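Local coordinates for LbaCas13a H328A (C2c2) (Lachnospiraceae bacterium NK4A179, PDB 5WLH), which binds pre-crRNA as a Cas13a (C2c2) CRISPR effector and, as an RNA-targeting nuclease of this family, probably cleaves RNA through its HEPN domains, at residues A[285-288]-A[294-297]; A[562-567]-A[571-576]; A[605-610]-A[953-958]; A[730-735]-A[851-856]. All blocks are in the same frame, centred on the assembly; numbering follows the deposited sequence.

Interaction 1: A[285-288]-A[294-297]; sequences SDYA and VRDD
One face of the Tyr-287 ring lies over the aliphatic part of Arg-295, while the ring carbon CE2 stands at the edge of the guanidinium, near its plane; ring and guanidinium are turned 79° apart. The methylene CD of Arg-295 sits beneath the ring, displaced toward its rim, and makes a CH-pi contact with the centroid at 4.0 Å. Its closest ring atom is CE2 of Tyr-287, at 3.6 Å from CD. Farther round the ring, CB of Arg-295 approaches CE1 of Tyr-287 to 3.7 Å, and CD also packs against the Tyr-287 carbonyl O at 3.1 Å. The arginine chain bends at chi3 (-53°), which turns the guanidinium away after CD has passed under the ring.

The phenol end is tied across the contact by water: one molecule donates to Tyr-287 OH at 3.2 Å and to Asp-296 OD1 at 3.1 Å. Glu-1231 OE2 joins the two side chains from outside, accepting a hydrogen bond from Tyr-287 OH and forming a salt bridge with Arg-295 NE. The guanidinium is gripped further by Ser-289 O at NH1 and by Glu-292 at NH2, so its rotation is well defined. Asn-1147 ND2 hydrogen-bonds the carbonyl oxygens of Ser-285 and Ala-288.

The contact closes a tight turn between two consecutive helices, 268-287 and 292-311, in what is probably the Helical-1 domain of Cas13a, packed against helix 1106-1145.

Interaction 2: A[562-567]-A[571-576]; sequences TILQYF and SLWTDF
Trp-573 and Leu-564 both turn CG to the side opposite their own carbonyl carbon, beside the backbone N (chi1 -63° for the tryptophan), and this sends the indole back toward the chain that precedes it while the leucine methyls reach out to meet it. Phe-567 has the same first torsion; its CB comes close to the indole, but its ring points away from the 571-576 segment.

CD2 of Leu-564 stands over one face of the indole, 3.8 Å from the centroid of the Trp-573 five-membered ring and almost on its normal. The second methyl, CD1 of Leu-564, packs on CB of Trp-573 at 3.9 Å. At the indole edge, NE1 of Trp-573 donates to the Phe-567 carbonyl O over 2.9 Å in a nearly straight bond (177°). The acceptor lies in the indole plane, whereas the donor is tilted 30° out of the carbonyl plane. CB of Phe-567 touches CZ2 of Trp-573 at 3.6 Å, and the two aromatic rings meet obliquely. Apolar contact and one straight hydrogen bond thus fix both the position and the rotation of the indole.

His-630 stacks on Trp-573, and Met-627 of helix 621-632 touches both aromatic residues. The arrangement is a short loop after helix 559-564, pinned by an indole N-H bound to a main-chain carbonyl, in what is probably the helical HEPN1 region.

Interaction 3: A[605-610]-A[953-958]; sequences DSFHYA and DKIAGV
A beta-hairpin with a two-residue type I' turn, joining strands 954-955 and 958-959, meets the loop 605-610, whose sequence DSFH fits the end of the R-X4-H motif of HEPN nucleases. The contact therefore probably joins two sequence-distant parts of the HEPN1 domain, centred on Phe-607 with Ile-955 and Ala-956.

CG1 of Ile-955 is anti to the backbone N (chi1 178°), and the chain beyond it brings CD1 over one face of the Phe-607 ring. This terminal methyl makes a CH-pi contact, 3.9 Å from the ring centroid, and lies nearest CD2 of Phe-607 at 3.7 Å, displaced toward the rim. CB of Ala-956 approaches CD1 of the same ring obliquely at 3.9 Å. Leu-498 of helix 486-517 touches both Phe-607 and Ile-955, and Trp-906 of helix 901-911 also packs on the phenylalanine.

The hairpin is held by paired backbone bonds between Ile-955 and Val-958, with Ala-956 and Gly-957 at its corners, both at positive phi. In the facing loop, Ser-606 OG accepts from His-608 N and from Tyr-609 N, at 3.0 Å each, forming an ST motif that fixes the bend beyond Phe-607. No direct hydrogen bond crosses between the segments; instead a water donates to Phe-607 O at 3.1 Å and accepts from Ala-956 N at 2.9 Å.

Interaction 4: A[730-735]-A[851-856]; sequences NAFLND and RKAFLE
Phe-732, near the C-terminal end of helix 709-732, comes within 6.8 Å of Phe-854 on helix 843-861 (CA to CA), and a type I turn from Phe-732 to Asp-735 leads into the next helix, with Asp-735 as its N-cap. The C-terminal part of one helix packs on the side of another through a T-shaped (edge-to-face) aromatic pair, probably in the Helical-2 domain.

The edge of Phe-854 points at the face of Phe-732, with the ring centroids 5.1 Å apart and the planes at 77°. CD1 of Phe-854 leads the approach, 3.5 Å from CG of Phe-732. Since CG of Phe-732 is anti to its backbone N (chi1 164°), the ring swings across to the helix, where CE1 comes within 3.3 Å of the Phe-854 CA. CB of Phe-854 adds a CH-pi contact over the same ring, 4.0 Å from its centroid.

The Phe-732 ring is lodged against helix backbone as well as side chains. Phe-724 and Phe-682 extend the aromatic cluster round Phe-854, and Glu-856 forms salt bridges with Arg-741 and Lys-745. At the edge of the Phe-732 ring, in its plane, CB of Ala-853 lies 4.0 Å from CE1.

Going from the N terminus, interaction 1 closes the short connection between helices 268-287 and 292-311, and interaction 2 closes another local loop, after helix 559-564. Both are complete before interaction 3 opens. That contact brings 605-610 together with 953-958 across 342 intervening residues, and interaction 4 lies nested inside this long loop, joining helices 709-732 and 843-861. No two contacts cross along the chain or touch in space. Interactions 1 and 4 are on opposite sides of the chain's centre, their own centres about 63 Å apart, whereas interaction 3 comes within about 16 Å of interaction 4 (nearest atoms). The nesting is consistent with Helical-2 inserted between two halves of HEPN1.

Interaction 1: A[285-288]-A[294-297]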
loop_
_atom_site.group_PDB
_atom_site.type_symbol
_atom_site.label_atom_id
_atom_site.label_comp_id
_atom_site.label_asym_id
_atom_site.label_seq_id
_atom_site.Cartn_x
_atom_site.Cartn_y
_atom_site.Cartn_z
ATOM N N SER A 285 -21.323 6.219 -22.432
ATOM C CA SER A 285 -21.315 7.289 -23.427
ATOM C C SER A 285 -22.500 8.237 -23.239
ATOM O O SER A 285 -22.332 9.462 -23.192
ATOM C CB SER A 285 -21.319 6.670 -24.826
ATOM O OG SER A 285 -21.271 7.671 -25.834
ATOM N N ASP A 286 -23.710 7.683 -23.126
ATOM C CA ASP A 286 -24.915 8.499 -22.994
ATOM C C ASP A 286 -24.951 9.262 -21.686
ATOM O O ASP A 286 -25.482 10.381 -21.630
ATOM C CB ASP A 286 -26.156 7.614 -23.094
ATOM C CG ASP A 286 -26.358 7.075 -24.481
ATOM O OD1 ASP A 286 -25.790 7.667 -25.426
ATOM O OD2 ASP A 286 -27.072 6.064 -24.624
ATOM N N TYR A 287 -24.417 8.667 -20.617
ATOM C CA TYR A 287 -24.498 9.298 -19.313
ATOM C C TYR A 287 -23.618 10.533 -19.235
ATOM O O TYR A 287 -23.879 11.414 -18.411
ATOM C CB TYR A 287 -24.109 8.286 -18.219
ATOM C CG TYR A 287 -24.421 8.772 -16.820
ATOM C CD1 TYR A 287 -25.706 8.643 -16.292
ATOM C CD2 TYR A 287 -23.453 9.390 -16.044
ATOM C CE1 TYR A 287 -26.017 9.108 -15.022
ATOM C CE2 TYR A 287 -23.752 9.862 -14.784
ATOM C CZ TYR A 287 -25.036 9.711 -14.272
ATOM O OH TYR A 287 -25.352 10.179 -13.030
ATOM N N ALA A 288 -22.584 10.611 -20.067
ATOM C CA ALA A 288 -21.665 11.749 -20.046
ATOM C C ALA A 288 -22.320 12.901 -20.808
ATOM O O ALA A 288 -21.965 13.228 -21.941
ATOM C CB ALA A 288 -20.325 11.359 -20.650
ATOM N N VAL A 294 -30.624 14.683 -18.227
ATOM C CA VAL A 294 -30.387 13.412 -18.905
ATOM C C VAL A 294 -29.811 12.397 -17.925
ATOM O O VAL A 294 -30.243 11.236 -17.866
ATOM C CB VAL A 294 -29.441 13.620 -20.104
ATOM C CG1 VAL A 294 -28.961 12.279 -20.659
ATOM C CG2 VAL A 294 -30.114 14.453 -21.199
ATOM N N ARG A 295 -28.832 12.829 -17.138
ATOM C CA ARG A 295 -28.231 11.942 -16.146
ATOM C C ARG A 295 -29.231 11.570 -15.060
ATOM O O ARG A 295 -29.316 10.401 -14.665
ATOM C CB ARG A 295 -26.995 12.604 -15.540
ATOM C CG ARG A 295 -26.007 13.082 -16.579
ATOM C CD ARG A 295 -24.577 13.166 -16.003
ATOM N NE ARG A 295 -24.453 13.944 -14.768
ATOM C CZ ARG A 295 -24.445 15.277 -14.690
ATOM N NH1 ARG A 295 -24.594 16.042 -15.774
ATOM N NH2 ARG A 295 -24.303 15.845 -13.508
ATOM N N ASP A 296 -29.998 12.553 -14.567
ATOM C CA ASP A 296 -31.014 12.261 -13.559
ATOM C C ASP A 296 -31.969 11.183 -14.044
ATOM O O ASP A 296 -32.314 10.268 -13.292
ATOM C CB ASP A 296 -31.792 13.528 -13.203
ATOM C CG ASP A 296 -31.012 14.456 -12.298
ATOM O OD1 ASP A 296 -29.777 14.292 -12.207
ATOM O OD2 ASP A 296 -31.631 15.349 -11.675
ATOM N N ASP A 297 -32.419 11.280 -15.298
ATOM C CA ASP A 297 -33.373 10.297 -15.806
ATOM C C ASP A 297 -32.736 8.915 -15.925
ATOM O O ASP A 297 -33.376 7.900 -15.628
ATOM C CB ASP A 297 -33.920 10.744 -17.154
ATOM C CG ASP A 297 -34.799 9.700 -17.781
ATOM O OD1 ASP A 297 -35.958 9.579 -17.333
ATOM O OD2 ASP A 297 -34.321 8.997 -18.700
HETATM O O HOH W 1 -27.642 12.122 -11.943
#

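Interaction 2: A[562-567]-A[571-576]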
loop_
_atom_site.group_PDB
_atom_site.type_symbol
_atom_site.label_atom_id
_atom_site.label_comp_id
_atom_site.label_asym_id
_atom_site.label_seq_id
_atom_site.Cartn_x
_atom_site.Cartn_y
_atom_site.Cartn_z
ATOM N N THR A 562 17.639 29.792 11.809
ATOM C CA THR A 562 16.595 28.778 11.946
ATOM C C THR A 562 16.561 27.861 10.726
ATOM O O THR A 562 16.530 26.630 10.864
ATOM C CB THR A 562 15.240 29.445 12.163
ATOM O OG1 THR A 562 15.327 30.334 13.281
ATOM C CG2 THR A 562 14.162 28.395 12.433
ATOM N N ILE A 563 16.594 28.442 9.523
ATOM C CA ILE A 563 16.623 27.629 8.304
ATOM C C ILE A 563 17.821 26.689 8.322
ATOM O O ILE A 563 17.715 25.507 7.975
ATOM C CB ILE A 563 16.655 28.530 7.057
ATOM C CG1 ILE A 563 15.355 29.324 6.904
ATOM C CG2 ILE A 563 16.959 27.710 5.825
ATOM C CD1 ILE A 563 15.481 30.463 5.895
ATOM N N LEU A 564 18.983 27.196 8.730
ATOM C CA LEU A 564 20.188 26.391 8.638
ATOM C C LEU A 564 20.229 25.260 9.665
ATOM O O LEU A 564 21.108 24.397 9.563
ATOM C CB LEU A 564 21.424 27.296 8.758
ATOM C CG LEU A 564 21.651 28.254 7.577
ATOM C CD1 LEU A 564 22.856 29.188 7.808
ATOM C CD2 LEU A 564 21.851 27.445 6.314
ATOM N N GLN A 565 19.313 25.229 10.641
ATOM C CA GLN A 565 19.189 24.038 11.483
ATOM C C GLN A 565 18.931 22.798 10.634
ATOM O O GLN A 565 19.387 21.697 10.965
ATOM C CB GLN A 565 18.049 24.211 12.490
ATOM C CG GLN A 565 18.306 25.214 13.593
ATOM C CD GLN A 565 17.094 25.431 14.484
ATOM O OE1 GLN A 565 16.309 24.521 14.713
ATOM N NE2 GLN A 565 16.951 26.646 15.005
ATOM N N TYR A 566 18.184 22.960 9.541
ATOM C CA TYR A 566 17.866 21.871 8.624
ATOM C C TYR A 566 18.987 21.579 7.648
ATOM O O TYR A 566 18.926 20.565 6.937
ATOM C CB TYR A 566 16.584 22.211 7.880
ATOM C CG TYR A 566 15.437 22.258 8.831
ATOM C CD1 TYR A 566 14.771 21.096 9.179
ATOM C CD2 TYR A 566 15.057 23.449 9.442
ATOM C CE1 TYR A 566 13.745 21.106 10.088
ATOM C CE2 TYR A 566 14.016 23.468 10.350
ATOM C CZ TYR A 566 13.370 22.292 10.673
ATOM O OH TYR A 566 12.334 22.287 11.576
ATOM N N PHE A 567 20.003 22.437 7.603
ATOM C CA PHE A 567 21.228 22.189 6.859
ATOM C C PHE A 567 22.387 21.926 7.818
ATOM O O PHE A 567 23.532 22.292 7.546
ATOM C CB PHE A 567 21.529 23.358 5.921
ATOM C CG PHE A 567 20.515 23.525 4.806
ATOM C CD1 PHE A 567 20.677 22.862 3.600
ATOM C CD2 PHE A 567 19.413 24.343 4.967
ATOM C CE1 PHE A 567 19.751 23.010 2.576
ATOM C CE2 PHE A 567 18.477 24.496 3.950
ATOM C CZ PHE A 567 18.650 23.829 2.749
ATOM N N SER A 571 26.428 26.918 12.284
ATOM C CA SER A 571 27.865 26.881 12.529
ATOM C C SER A 571 28.632 26.236 11.384
ATOM O O SER A 571 29.834 26.473 11.251
ATOM C CB SER A 571 28.165 26.143 13.834
ATOM O OG SER A 571 28.080 24.738 13.663
ATOM N N LEU A 572 27.970 25.435 10.555
ATOM C CA LEU A 572 28.622 24.819 9.409
ATOM C C LEU A 572 28.653 25.726 8.188
ATOM O O LEU A 572 29.219 25.337 7.160
ATOM C CB LEU A 572 27.922 23.504 9.048
ATOM C CG LEU A 572 27.769 22.476 10.170
ATOM C CD1 LEU A 572 26.839 21.381 9.718
ATOM C CD2 LEU A 572 29.133 21.905 10.549
ATOM N N TRP A 573 28.064 26.919 8.275
ATOM C CA TRP A 573 27.897 27.792 7.118
ATOM C C TRP A 573 28.564 29.149 7.315
ATOM O O TRP A 573 28.275 30.089 6.568
ATOM C CB TRP A 573 26.409 27.970 6.804
ATOM C CG TRP A 573 25.753 26.690 6.414
ATOM C CD1 TRP A 573 25.260 25.734 7.255
ATOM C CD2 TRP A 573 25.528 26.216 5.084
ATOM N NE1 TRP A 573 24.746 24.686 6.528
ATOM C CE2 TRP A 573 24.892 24.958 5.192
ATOM C CE3 TRP A 573 25.794 26.731 3.813
ATOM C CZ2 TRP A 573 24.520 24.210 4.079
ATOM C CZ3 TRP A 573 25.426 25.984 2.702
ATOM C CH2 TRP A 573 24.792 24.736 2.845
ATOM N N THR A 574 29.453 29.270 8.305
ATOM C CA THR A 574 30.099 30.552 8.574
ATOM C C THR A 574 30.943 31.024 7.396
ATOM O O THR A 574 31.151 32.231 7.229
ATOM C CB THR A 574 30.967 30.449 9.828
ATOM O OG1 THR A 574 32.034 29.526 9.583
ATOM C CG2 THR A 574 30.140 29.954 11.008
ATOM N N ASP A 575 31.431 30.097 6.571
ATOM C CA ASP A 575 32.275 30.408 5.423
ATOM C C ASP A 575 31.492 30.543 4.119
ATOM O O ASP A 575 32.107 30.686 3.055
ATOM C CB ASP A 575 33.347 29.327 5.255
ATOM C CG ASP A 575 32.794 28.056 4.628
ATOM O OD1 ASP A 575 31.664 27.654 4.989
ATOM O OD2 ASP A 575 33.486 27.462 3.773
ATOM N N PHE A 576 30.154 30.490 4.173
ATOM C CA PHE A 576 29.356 30.480 2.950
ATOM C C PHE A 576 28.955 31.900 2.579
ATOM O O PHE A 576 28.371 32.606 3.406
ATOM C CB PHE A 576 28.100 29.621 3.123
ATOM C CG PHE A 576 27.354 29.370 1.839
ATOM C CD1 PHE A 576 27.821 28.439 0.920
ATOM C CD2 PHE A 576 26.194 30.058 1.553
ATOM C CE1 PHE A 576 27.137 28.198 -0.259
ATOM C CE2 PHE A 576 25.502 29.826 0.370
ATOM C CZ PHE A 576 25.981 28.897 -0.534
#

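Interaction 3: A[605-610]-A[953-958]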
loop_
_atom_site.group_PDB
_atom_site.type_symbol
_atom_site.label_atom_id
_atom_site.label_comp_id
_atom_site.label_asym_id
_atom_site.label_seq_id
_atom_site.Cartn_x
_atom_site.Cartn_y
_atom_site.Cartn_z
ATOM N N ASP A 605 3.936 18.067 -9.541
ATOM C CA ASP A 605 4.901 18.047 -10.639
ATOM C C ASP A 605 4.842 16.666 -11.277
ATOM O O ASP A 605 5.365 15.695 -10.726
ATOM C CB ASP A 605 6.311 18.362 -10.141
ATOM C CG ASP A 605 7.305 18.582 -11.283
ATOM O OD1 ASP A 605 6.868 18.816 -12.432
ATOM O OD2 ASP A 605 8.528 18.542 -11.031
ATOM N N SER A 606 4.210 16.584 -12.448
ATOM C CA SER A 606 3.974 15.305 -13.106
ATOM C C SER A 606 5.277 14.714 -13.617
ATOM O O SER A 606 6.065 15.408 -14.269
ATOM C CB SER A 606 3.008 15.494 -14.277
ATOM O OG SER A 606 3.016 14.346 -15.120
ATOM N N PHE A 607 5.496 13.418 -13.344
ATOM C CA PHE A 607 6.634 12.725 -13.930
ATOM C C PHE A 607 6.410 12.441 -15.410
ATOM O O PHE A 607 7.383 12.272 -16.151
ATOM C CB PHE A 607 6.899 11.400 -13.207
ATOM C CG PHE A 607 7.440 11.546 -11.795
ATOM C CD1 PHE A 607 8.114 12.690 -11.393
ATOM C CD2 PHE A 607 7.281 10.509 -10.877
ATOM C CE1 PHE A 607 8.608 12.805 -10.096
ATOM C CE2 PHE A 607 7.782 10.612 -9.576
ATOM C CZ PHE A 607 8.427 11.762 -9.178
ATOM N N HIS A 608 5.152 12.401 -15.850
ATOM C CA HIS A 608 4.794 11.977 -17.199
ATOM C C HIS A 608 4.828 13.124 -18.195
ATOM O O HIS A 608 5.213 12.919 -19.354
ATOM C CB HIS A 608 3.403 11.334 -17.191
ATOM C CG HIS A 608 3.177 10.369 -18.311
ATOM N ND1 HIS A 608 2.070 10.422 -19.127
ATOM C CD2 HIS A 608 3.926 9.333 -18.758
ATOM C CE1 HIS A 608 2.141 9.456 -20.027
ATOM N NE2 HIS A 608 3.257 8.781 -19.825
ATOM N N TYR A 609 4.427 14.322 -17.774
ATOM C CA TYR A 609 4.310 15.469 -18.674
ATOM C C TYR A 609 5.244 16.573 -18.194
ATOM O O TYR A 609 4.980 17.215 -17.175
ATOM C CB TYR A 609 2.858 15.945 -18.759
ATOM C CG TYR A 609 2.018 14.911 -19.462
ATOM C CD1 TYR A 609 2.261 14.603 -20.792
ATOM C CD2 TYR A 609 1.029 14.200 -18.793
ATOM C CE1 TYR A 609 1.531 13.646 -21.458
ATOM C CE2 TYR A 609 0.282 13.232 -19.453
ATOM C CZ TYR A 609 0.548 12.953 -20.779
ATOM O OH TYR A 609 -0.147 11.994 -21.455
ATOM N N ALA A 610 6.328 16.785 -18.937
ATOM C CA ALA A 610 7.283 17.848 -18.644
ATOM C C ALA A 610 6.723 19.179 -19.129
ATOM O O ALA A 610 6.467 19.350 -20.325
ATOM C CB ALA A 610 8.623 17.555 -19.316
ATOM N N ASP A 953 16.523 4.405 -16.502
ATOM C CA ASP A 953 17.671 5.075 -15.921
ATOM C C ASP A 953 17.421 6.537 -15.584
ATOM O O ASP A 953 18.315 7.198 -15.058
ATOM C CB ASP A 953 18.868 4.965 -16.872
ATOM C CG ASP A 953 18.555 5.489 -18.277
ATOM O OD1 ASP A 953 17.378 5.803 -18.566
ATOM O OD2 ASP A 953 19.494 5.589 -19.099
ATOM N N LYS A 954 16.242 7.059 -15.871
ATOM C CA LYS A 954 15.954 8.464 -15.632
ATOM C C LYS A 954 14.544 8.611 -15.090
ATOM O O LYS A 954 13.677 7.769 -15.326
ATOM C CB LYS A 954 16.093 9.297 -16.908
ATOM C CG LYS A 954 17.533 9.422 -17.378
ATOM C CD LYS A 954 17.599 10.007 -18.781
ATOM C CE LYS A 954 18.475 11.243 -18.807
ATOM N NZ LYS A 954 19.913 10.874 -18.858
ATOM N N ILE A 955 14.330 9.703 -14.368
ATOM C CA ILE A 955 13.024 10.066 -13.843
ATOM C C ILE A 955 12.881 11.569 -14.010
ATOM O O ILE A 955 13.787 12.325 -13.643
ATOM C CB ILE A 955 12.861 9.634 -12.369
ATOM C CG1 ILE A 955 11.496 10.056 -11.818
ATOM C CG2 ILE A 955 13.999 10.153 -11.491
ATOM C CD1 ILE A 955 10.412 9.047 -12.095
ATOM N N ALA A 956 11.774 12.000 -14.610
ATOM C CA ALA A 956 11.506 13.426 -14.787
ATOM C C ALA A 956 12.694 14.132 -15.439
ATOM O O ALA A 956 13.043 15.262 -15.087
ATOM C CB ALA A 956 11.147 14.078 -13.449
ATOM N N GLY A 957 13.358 13.429 -16.364
ATOM C CA GLY A 957 14.455 13.974 -17.132
ATOM C C GLY A 957 15.841 13.833 -16.531
ATOM O O GLY A 957 16.822 14.194 -17.195
ATOM N N VAL A 958 15.972 13.330 -15.304
ATOM C CA VAL A 958 17.272 13.288 -14.653
ATOM C C VAL A 958 17.628 11.853 -14.308
ATOM O O VAL A 958 16.756 10.999 -14.117
ATOM C CB VAL A 958 17.320 14.187 -13.399
ATOM C CG1 VAL A 958 17.013 15.637 -13.776
ATOM C CG2 VAL A 958 16.349 13.698 -12.360
HETATM O O HOH W 2 9.766 10.312 -15.734
#

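Interaction 4: A[730-735]-A[851-856]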
loop_
_atom_site.group_PDB
_atom_site.type_symbol
_atom_site.label_atom_id
_atom_site.label_comp_id
_atom_site.label_asym_id
_atom_site.label_seq_id
_atom_site.Cartn_x
_atom_site.Cartn_y
_atom_site.Cartn_z
ATOM N N ASN A 730 28.242 -1.205 1.062
ATOM C CA ASN A 730 29.134 -0.407 0.235
ATOM C C ASN A 730 30.291 -1.188 -0.383
ATOM O O ASN A 730 30.999 -0.641 -1.244
ATOM C CB ASN A 730 29.672 0.763 1.059
ATOM C CG ASN A 730 28.571 1.725 1.470
ATOM O OD1 ASN A 730 28.114 2.519 0.664
ATOM N ND2 ASN A 730 28.144 1.650 2.726
ATOM N N ALA A 731 30.485 -2.445 -0.001
ATOM C CA ALA A 731 31.552 -3.252 -0.574
ATOM C C ALA A 731 31.080 -4.663 -0.895
ATOM O O ALA A 731 31.369 -5.199 -1.969
ATOM C CB ALA A 731 32.738 -3.309 0.399
ATOM N N PHE A 732 30.342 -5.269 0.035
ATOM C CA PHE A 732 30.032 -6.690 -0.058
ATOM C C PHE A 732 29.076 -6.987 -1.206
ATOM O O PHE A 732 29.336 -7.868 -2.031
ATOM C CB PHE A 732 29.456 -7.160 1.281
ATOM C CG PHE A 732 28.749 -8.482 1.229
ATOM C CD1 PHE A 732 29.458 -9.672 1.101
ATOM C CD2 PHE A 732 27.369 -8.541 1.348
ATOM C CE1 PHE A 732 28.801 -10.884 1.076
ATOM C CE2 PHE A 732 26.712 -9.756 1.326
ATOM C CZ PHE A 732 27.427 -10.928 1.190
ATOM N N LEU A 733 27.954 -6.270 -1.275
ATOM C CA LEU A 733 26.895 -6.697 -2.182
ATOM C C LEU A 733 27.303 -6.611 -3.651
ATOM O O LEU A 733 26.821 -7.402 -4.463
ATOM C CB LEU A 733 25.621 -5.877 -1.931
ATOM C CG LEU A 733 24.847 -6.174 -0.648
ATOM C CD1 LEU A 733 23.728 -5.141 -0.476
ATOM C CD2 LEU A 733 24.292 -7.592 -0.649
ATOM N N ASN A 734 28.193 -5.683 -4.018
ATOM C CA ASN A 734 28.612 -5.522 -5.407
ATOM C C ASN A 734 29.917 -6.232 -5.733
ATOM O O ASN A 734 30.408 -6.103 -6.860
ATOM C CB ASN A 734 28.755 -4.038 -5.747
ATOM C CG ASN A 734 27.488 -3.265 -5.484
ATOM O OD1 ASN A 734 26.385 -3.781 -5.665
ATOM N ND2 ASN A 734 27.635 -2.031 -5.029
ATOM N N ASP A 735 30.487 -6.969 -4.792
ATOM C CA ASP A 735 31.781 -7.591 -5.031
ATOM C C ASP A 735 31.632 -8.783 -5.973
ATOM O O ASP A 735 30.778 -9.654 -5.770
ATOM C CB ASP A 735 32.407 -8.015 -3.709
ATOM C CG ASP A 735 33.780 -8.634 -3.896
ATOM O OD1 ASP A 735 34.767 -7.875 -3.933
ATOM O OD2 ASP A 735 33.856 -9.870 -4.019
ATOM N N ARG A 851 24.566 -14.441 4.746
ATOM C CA ARG A 851 25.296 -14.327 6.003
ATOM C C ARG A 851 26.637 -15.038 5.919
ATOM O O ARG A 851 27.665 -14.500 6.353
ATOM C CB ARG A 851 24.443 -14.902 7.133
ATOM C CG ARG A 851 24.991 -14.731 8.531
ATOM C CD ARG A 851 24.170 -15.578 9.508
ATOM N NE ARG A 851 22.797 -15.087 9.625
ATOM C CZ ARG A 851 21.714 -15.770 9.265
ATOM N NH1 ARG A 851 21.830 -16.993 8.773
ATOM N NH2 ARG A 851 20.511 -15.224 9.403
ATOM N N LYS A 852 26.654 -16.225 5.316
ATOM C CA LYS A 852 27.903 -16.963 5.185
ATOM C C LYS A 852 28.816 -16.332 4.138
ATOM O O LYS A 852 30.028 -16.223 4.358
ATOM C CB LYS A 852 27.604 -18.430 4.870
ATOM C CG LYS A 852 26.840 -19.146 5.989
ATOM C CD LYS A 852 27.270 -18.666 7.389
ATOM C CE LYS A 852 26.282 -19.105 8.471
ATOM N NZ LYS A 852 26.337 -18.300 9.710
ATOM N N ALA A 853 28.254 -15.870 3.007
ATOM C CA ALA A 853 29.073 -15.164 2.030
ATOM C C ALA A 853 29.719 -13.925 2.641
ATOM O O ALA A 853 30.872 -13.599 2.322
ATOM C CB ALA A 853 28.231 -14.786 0.805
ATOM N N PHE A 854 28.992 -13.215 3.511
ATOM C CA PHE A 854 29.545 -12.007 4.122
ATOM C C PHE A 854 30.693 -12.348 5.065
ATOM O O PHE A 854 31.734 -11.685 5.060
ATOM C CB PHE A 854 28.459 -11.236 4.874
ATOM C CG PHE A 854 28.937 -9.945 5.472
ATOM C CD1 PHE A 854 28.919 -8.770 4.729
ATOM C CD2 PHE A 854 29.415 -9.900 6.781
ATOM C CE1 PHE A 854 29.358 -7.580 5.279
ATOM C CE2 PHE A 854 29.850 -8.711 7.352
ATOM C CZ PHE A 854 29.817 -7.535 6.589
ATOM N N LEU A 855 30.506 -13.365 5.900
ATOM C CA LEU A 855 31.573 -13.746 6.818
ATOM C C LEU A 855 32.835 -14.116 6.056
ATOM O O LEU A 855 33.939 -13.722 6.447
ATOM C CB LEU A 855 31.113 -14.894 7.716
ATOM C CG LEU A 855 29.943 -14.536 8.643
ATOM C CD1 LEU A 855 29.324 -15.775 9.273
ATOM C CD2 LEU A 855 30.355 -13.534 9.710
ATOM N N GLU A 856 32.688 -14.846 4.947
ATOM C CA GLU A 856 33.855 -15.208 4.147
ATOM C C GLU A 856 34.479 -13.979 3.494
ATOM O O GLU A 856 35.711 -13.874 3.404
ATOM C CB GLU A 856 33.469 -16.257 3.100
ATOM C CG GLU A 856 34.557 -16.556 2.083
ATOM C CD GLU A 856 34.214 -17.726 1.178
ATOM O OE1 GLU A 856 34.816 -18.807 1.360
ATOM O OE2 GLU A 856 33.349 -17.566 0.288
#